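Local coordinates for N-terminal acetyltransferase-like protein (Chaetomium thermophilum, PDB 5NNP), which probably serves as the auxiliary, TPR-repeat subunit of an N-terminal acetyltransferase of the NatA type, at residues A[307-318]-A[341-352]. Sequence-based numbering, arbitrary orientation.
Sequences RTTAKAYLTLMF and TLASLAEEYLNE. With GOL (glycerol), chain O.
With CG trans to the backbone N (chi1 172°), Tyr-349 lays one face of its ring against Phe-318, whose own CG is turned beside its backbone N. CB of Phe-318 stands over that face, offset toward the rim and 3.3 Å from Tyr-349 CZ, a CH-pi contact, while the Phe-318 ring presents its edge to the same tyrosine in an edge-to-face pair with centroids 5.0 Å apart. Next to CD2, the ring atom nearest Tyr-349, CE2 brings the phenylalanine edge to CA of Ala-346. The phenol OH is hydrogen-bonded to Asp-319, one residue past Phe-318. A leucine in place of Tyr-349 would probably leave Phe-318 without its aromatic mate and deprive Asp-319 of the hydroxyl. Between the helices, Leu-345 enters as a knob among Arg-307, Ala-310, Lys-311 and Leu-314: its CD1 lies 3.7 Å from Ala-310 CB, its CD2 equally close to Lys-311 CD, and Leu-314 CD1 packs on its CB. The more exposed margin is charged. Arg-307 is bent at chi3, and Glu-348 OE2 lies at the edge of its guanidinium, in plane, 3.3 Å from NH1, a salt bridge, with the carboxylate turned 41° from that plane; NH2 gives Ser-344 OG a weak hydrogen bond. The extended Lys-311 meets Glu-352 from the opposite direction, NZ forming a salt bridge with OE1, though NZ is not securely placed; its approach to Glu-348 OE1 is doubtful, both atoms being crowded in the model. A glycerol, probably from crystallisation, spans Thr-315 OG1 and Glu-352 OE2, its O1 donating to the latter over 2.8 Å. Helix 369-381 covers the side of helix 336-352 turned from this contact, with His-381 on Ala-343. Segments 307-318 and 341-352, crossing at -50° with axes 10.0 Å apart, show the knobs-into-holes packing of an all-helical array, consistent with the TPR-like superhelix of NatA auxiliary subunits.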
loop_
_atom_site.group_PDB
_atom_site.type_symbol
_atom_site.label_atom_id
_atom_site.label_comp_id
_atom_site.label_asym_id
_atom_site.label_seq_id
_atom_site.Cartn_x
_atom_site.Cartn_y
_atom_site.Cartn_z
ATOM N N ARG A 307 21.168 31.336 -7.669
ATOM C CA ARG A 307 22.389 31.250 -6.866
ATOM C C ARG A 307 22.175 31.947 -5.537
ATOM O O ARG A 307 22.451 31.380 -4.482
ATOM C CB ARG A 307 23.603 31.855 -7.593
ATOM C CG ARG A 307 24.868 31.911 -6.717
ATOM C CD ARG A 307 26.110 32.365 -7.476
ATOM N NE ARG A 307 26.696 31.280 -8.255
ATOM C CZ ARG A 307 27.818 30.637 -7.937
ATOM N NH1 ARG A 307 28.508 30.964 -6.846
ATOM N NH2 ARG A 307 28.254 29.660 -8.723
ATOM N N THR A 308 21.659 33.169 -5.602
ATOM C CA THR A 308 21.438 33.987 -4.421
ATOM C C THR A 308 20.522 33.316 -3.405
ATOM O O THR A 308 20.848 33.262 -2.217
ATOM C CB THR A 308 20.846 35.346 -4.801
ATOM O OG1 THR A 308 21.765 36.039 -5.657
ATOM C CG2 THR A 308 20.589 36.184 -3.555
ATOM N N THR A 309 19.383 32.806 -3.873
ATOM C CA THR A 309 18.441 32.097 -3.013
ATOM C C THR A 309 19.029 30.783 -2.496
ATOM O O THR A 309 18.828 30.409 -1.338
ATOM C CB THR A 309 17.115 31.780 -3.744
ATOM O OG1 THR A 309 16.500 32.992 -4.203
ATOM C CG2 THR A 309 16.175 31.057 -2.811
ATOM N N ALA A 310 19.744 30.081 -3.371
ATOM C CA ALA A 310 20.344 28.800 -3.019
ATOM C C ALA A 310 21.441 28.946 -1.963
ATOM O O ALA A 310 21.578 28.092 -1.080
ATOM C CB ALA A 310 20.899 28.120 -4.258
ATOM N N LYS A 311 22.224 30.024 -2.045
ATOM C CA LYS A 311 23.245 30.251 -1.031
ATOM C C LYS A 311 22.595 30.453 0.338
ATOM O O LYS A 311 22.990 29.822 1.319
ATOM C CB LYS A 311 24.127 31.447 -1.384
ATOM C CG LYS A 311 25.296 31.628 -0.419
ATOM C CD LYS A 311 26.476 32.345 -1.068
ATOM C CE LYS A 311 27.673 32.330 -0.135
ATOM N NZ LYS A 311 28.840 33.080 -0.667
ATOM N N ALA A 312 21.571 31.300 0.396
ATOM C CA ALA A 312 20.897 31.590 1.661
ATOM C C ALA A 312 20.228 30.352 2.268
ATOM O O ALA A 312 20.185 30.212 3.491
ATOM C CB ALA A 312 19.894 32.679 1.475
ATOM N N TYR A 313 19.725 29.453 1.426
ATOM C CA TYR A 313 19.132 28.221 1.925
ATOM C C TYR A 313 20.223 27.287 2.444
ATOM O O TYR A 313 20.107 26.743 3.545
ATOM C CB TYR A 313 18.297 27.531 0.837
ATOM C CG TYR A 313 17.631 26.255 1.275
ATOM C CD1 TYR A 313 16.422 26.283 1.940
ATOM C CD2 TYR A 313 18.212 25.011 1.025
ATOM C CE1 TYR A 313 15.791 25.105 2.351
ATOM C CE2 TYR A 313 17.594 23.822 1.432
ATOM C CZ TYR A 313 16.378 23.882 2.094
ATOM O OH TYR A 313 15.740 22.729 2.514
ATOM N N LEU A 314 21.286 27.108 1.661
ATOM C CA LEU A 314 22.397 26.242 2.066
ATOM C C LEU A 314 23.041 26.699 3.381
ATOM O O LEU A 314 23.381 25.873 4.226
ATOM C CB LEU A 314 23.456 26.171 0.967
ATOM C CG LEU A 314 23.140 25.198 -0.166
ATOM C CD1 LEU A 314 24.300 25.139 -1.149
ATOM C CD2 LEU A 314 22.823 23.793 0.377
ATOM N N THR A 315 23.193 28.005 3.563
ATOM C CA THR A 315 23.786 28.521 4.794
ATOM C C THR A 315 22.973 28.127 6.025
ATOM O O THR A 315 23.534 27.713 7.040
ATOM C CB THR A 315 23.916 30.051 4.775
ATOM O OG1 THR A 315 24.686 30.462 3.638
ATOM C CG2 THR A 315 24.593 30.540 6.059
ATOM N N LEU A 316 21.653 28.277 5.930
ATOM C CA LEU A 316 20.745 27.823 6.983
ATOM C C LEU A 316 20.960 26.354 7.324
ATOM O O LEU A 316 21.084 25.994 8.496
ATOM C CB LEU A 316 19.284 28.021 6.579
ATOM C CG LEU A 316 18.675 29.397 6.810
ATOM C CD1 LEU A 316 17.344 29.480 6.098
ATOM C CD2 LEU A 316 18.494 29.653 8.291
ATOM N N MET A 317 20.994 25.503 6.305
ATOM C CA MET A 317 21.036 24.074 6.570
ATOM C C MET A 317 22.415 23.662 7.088
ATOM O O MET A 317 22.522 22.912 8.060
ATOM C CB MET A 317 20.659 23.270 5.318
ATOM C CG MET A 317 19.280 23.607 4.755
ATOM S SD MET A 317 17.867 23.157 5.811
ATOM C CE MET A 317 17.462 21.530 5.161
ATOM N N PHE A 318 23.469 24.158 6.452
ATOM C CA PHE A 318 24.814 23.814 6.889
ATOM C C PHE A 318 25.080 24.310 8.300
ATOM O O PHE A 318 25.653 23.594 9.107
ATOM C CB PHE A 318 25.848 24.363 5.922
ATOM C CG PHE A 318 25.853 23.652 4.609
ATOM C CD1 PHE A 318 25.264 22.398 4.498
ATOM C CD2 PHE A 318 26.425 24.229 3.482
ATOM C CE1 PHE A 318 25.257 21.723 3.289
ATOM C CE2 PHE A 318 26.422 23.564 2.269
ATOM C CZ PHE A 318 25.841 22.313 2.167
ATOM N N THR A 341 26.024 24.867 -9.768
ATOM C CA THR A 341 25.909 26.010 -8.879
ATOM C C THR A 341 25.830 25.557 -7.421
ATOM O O THR A 341 26.375 26.206 -6.527
ATOM C CB THR A 341 24.677 26.876 -9.227
ATOM O OG1 THR A 341 24.837 27.441 -10.534
ATOM C CG2 THR A 341 24.515 28.001 -8.226
ATOM N N LEU A 342 25.154 24.441 -7.175
ATOM C CA LEU A 342 24.990 23.974 -5.807
ATOM C C LEU A 342 26.319 23.494 -5.245
ATOM O O LEU A 342 26.620 23.707 -4.067
ATOM C CB LEU A 342 23.941 22.868 -5.731
ATOM C CG LEU A 342 22.517 23.406 -5.855
ATOM C CD1 LEU A 342 21.518 22.256 -5.872
ATOM C CD2 LEU A 342 22.224 24.398 -4.731
ATOM N N ALA A 343 27.122 22.863 -6.094
ATOM C CA ALA A 343 28.438 22.399 -5.677
ATOM C C ALA A 343 29.378 23.589 -5.402
ATOM O O ALA A 343 30.115 23.614 -4.401
ATOM C CB ALA A 343 29.017 21.479 -6.727
ATOM N N SER A 344 29.329 24.578 -6.287
ATOM C CA SER A 344 30.130 25.776 -6.133
ATOM C C SER A 344 29.777 26.506 -4.841
ATOM O O SER A 344 30.657 26.990 -4.142
ATOM C CB SER A 344 29.947 26.700 -7.342
ATOM O OG SER A 344 30.618 27.934 -7.162
ATOM N N LEU A 345 28.491 26.584 -4.519
ATOM C CA LEU A 345 28.073 27.256 -3.293
ATOM C C LEU A 345 28.541 26.518 -2.039
ATOM O O LEU A 345 28.914 27.148 -1.041
ATOM C CB LEU A 345 26.559 27.417 -3.262
ATOM C CG LEU A 345 26.056 28.507 -4.204
ATOM C CD1 LEU A 345 24.548 28.552 -4.138
ATOM C CD2 LEU A 345 26.673 29.851 -3.837
ATOM N N ALA A 346 28.510 25.190 -2.087
ATOM C CA ALA A 346 28.987 24.381 -0.973
ATOM C C ALA A 346 30.478 24.616 -0.749
ATOM O O ALA A 346 30.928 24.828 0.374
ATOM C CB ALA A 346 28.719 22.909 -1.224
ATOM N N GLU A 347 31.239 24.566 -1.830
ATOM C CA GLU A 347 32.662 24.820 -1.773
ATOM C C GLU A 347 32.911 26.223 -1.228
ATOM O O GLU A 347 33.853 26.459 -0.466
ATOM C CB GLU A 347 33.282 24.656 -3.161
ATOM C CG GLU A 347 34.773 24.397 -3.126
ATOM C CD GLU A 347 35.100 22.967 -2.761
ATOM O OE1 GLU A 347 34.432 22.063 -3.299
ATOM O OE2 GLU A 347 36.019 22.748 -1.938
ATOM N N GLU A 348 32.037 27.144 -1.617
ATOM C CA GLU A 348 32.121 28.540 -1.218
ATOM C C GLU A 348 31.895 28.689 0.283
ATOM O O GLU A 348 32.574 29.464 0.953
ATOM C CB GLU A 348 31.095 29.353 -1.997
ATOM C CG GLU A 348 31.480 30.761 -2.305
ATOM C CD GLU A 348 30.402 31.465 -3.119
ATOM O OE1 GLU A 348 29.396 31.906 -2.519
ATOM O OE2 GLU A 348 30.538 31.563 -4.361
ATOM N N TYR A 349 30.924 27.943 0.796
ATOM C CA TYR A 349 30.586 27.953 2.213
ATOM C C TYR A 349 31.720 27.346 3.045
ATOM O O TYR A 349 32.112 27.887 4.080
ATOM C CB TYR A 349 29.277 27.192 2.431
ATOM C CG TYR A 349 28.915 26.961 3.877
ATOM C CD1 TYR A 349 29.456 25.893 4.589
ATOM C CD2 TYR A 349 28.021 27.802 4.531
ATOM C CE1 TYR A 349 29.133 25.689 5.911
ATOM C CE2 TYR A 349 27.685 27.601 5.861
ATOM C CZ TYR A 349 28.246 26.543 6.541
ATOM O OH TYR A 349 27.912 26.339 7.856
ATOM N N LEU A 350 32.222 26.207 2.578
ATOM C CA LEU A 350 33.392 25.542 3.134
ATOM C C LEU A 350 34.561 26.500 3.337
ATOM O O LEU A 350 35.222 26.513 4.377
ATOM C CB LEU A 350 33.824 24.428 2.200
ATOM C CG LEU A 350 34.581 23.278 2.822
ATOM C CD1 LEU A 350 33.683 22.617 3.846
ATOM C CD2 LEU A 350 34.937 22.308 1.726
ATOM N N ASN A 351 34.823 27.306 2.320
ATOM C CA ASN A 351 35.924 28.235 2.396
ATOM C C ASN A 351 35.637 29.354 3.391
ATOM O O ASN A 351 36.549 29.826 4.079
ATOM C CB ASN A 351 36.228 28.811 1.019
ATOM C CG ASN A 351 36.956 30.123 1.099
ATOM O OD1 ASN A 351 38.140 30.172 1.438
ATOM N ND2 ASN A 351 36.251 31.205 0.796
ATOM N N GLU A 352 34.368 29.764 3.477
ATOM C CA GLU A 352 33.965 30.873 4.346
ATOM C C GLU A 352 33.760 30.459 5.801
ATOM O O GLU A 352 33.545 31.308 6.661
ATOM C CB GLU A 352 32.681 31.518 3.821
ATOM C CG GLU A 352 32.829 32.177 2.458
ATOM C CD GLU A 352 31.502 32.503 1.802
ATOM O OE1 GLU A 352 31.531 33.133 0.724
ATOM O OE2 GLU A 352 30.437 32.131 2.352
HETATM C C1 GOL O . 27.627 32.361 4.993
HETATM O O1 GOL O . 28.817 31.731 4.541
HETATM C C2 GOL O . 26.939 33.106 3.849
HETATM O O2 GOL O . 26.372 32.193 2.936
HETATM C C3 GOL O . 25.845 34.031 4.376
HETATM O O3 GOL O . 25.025 34.442 3.296
#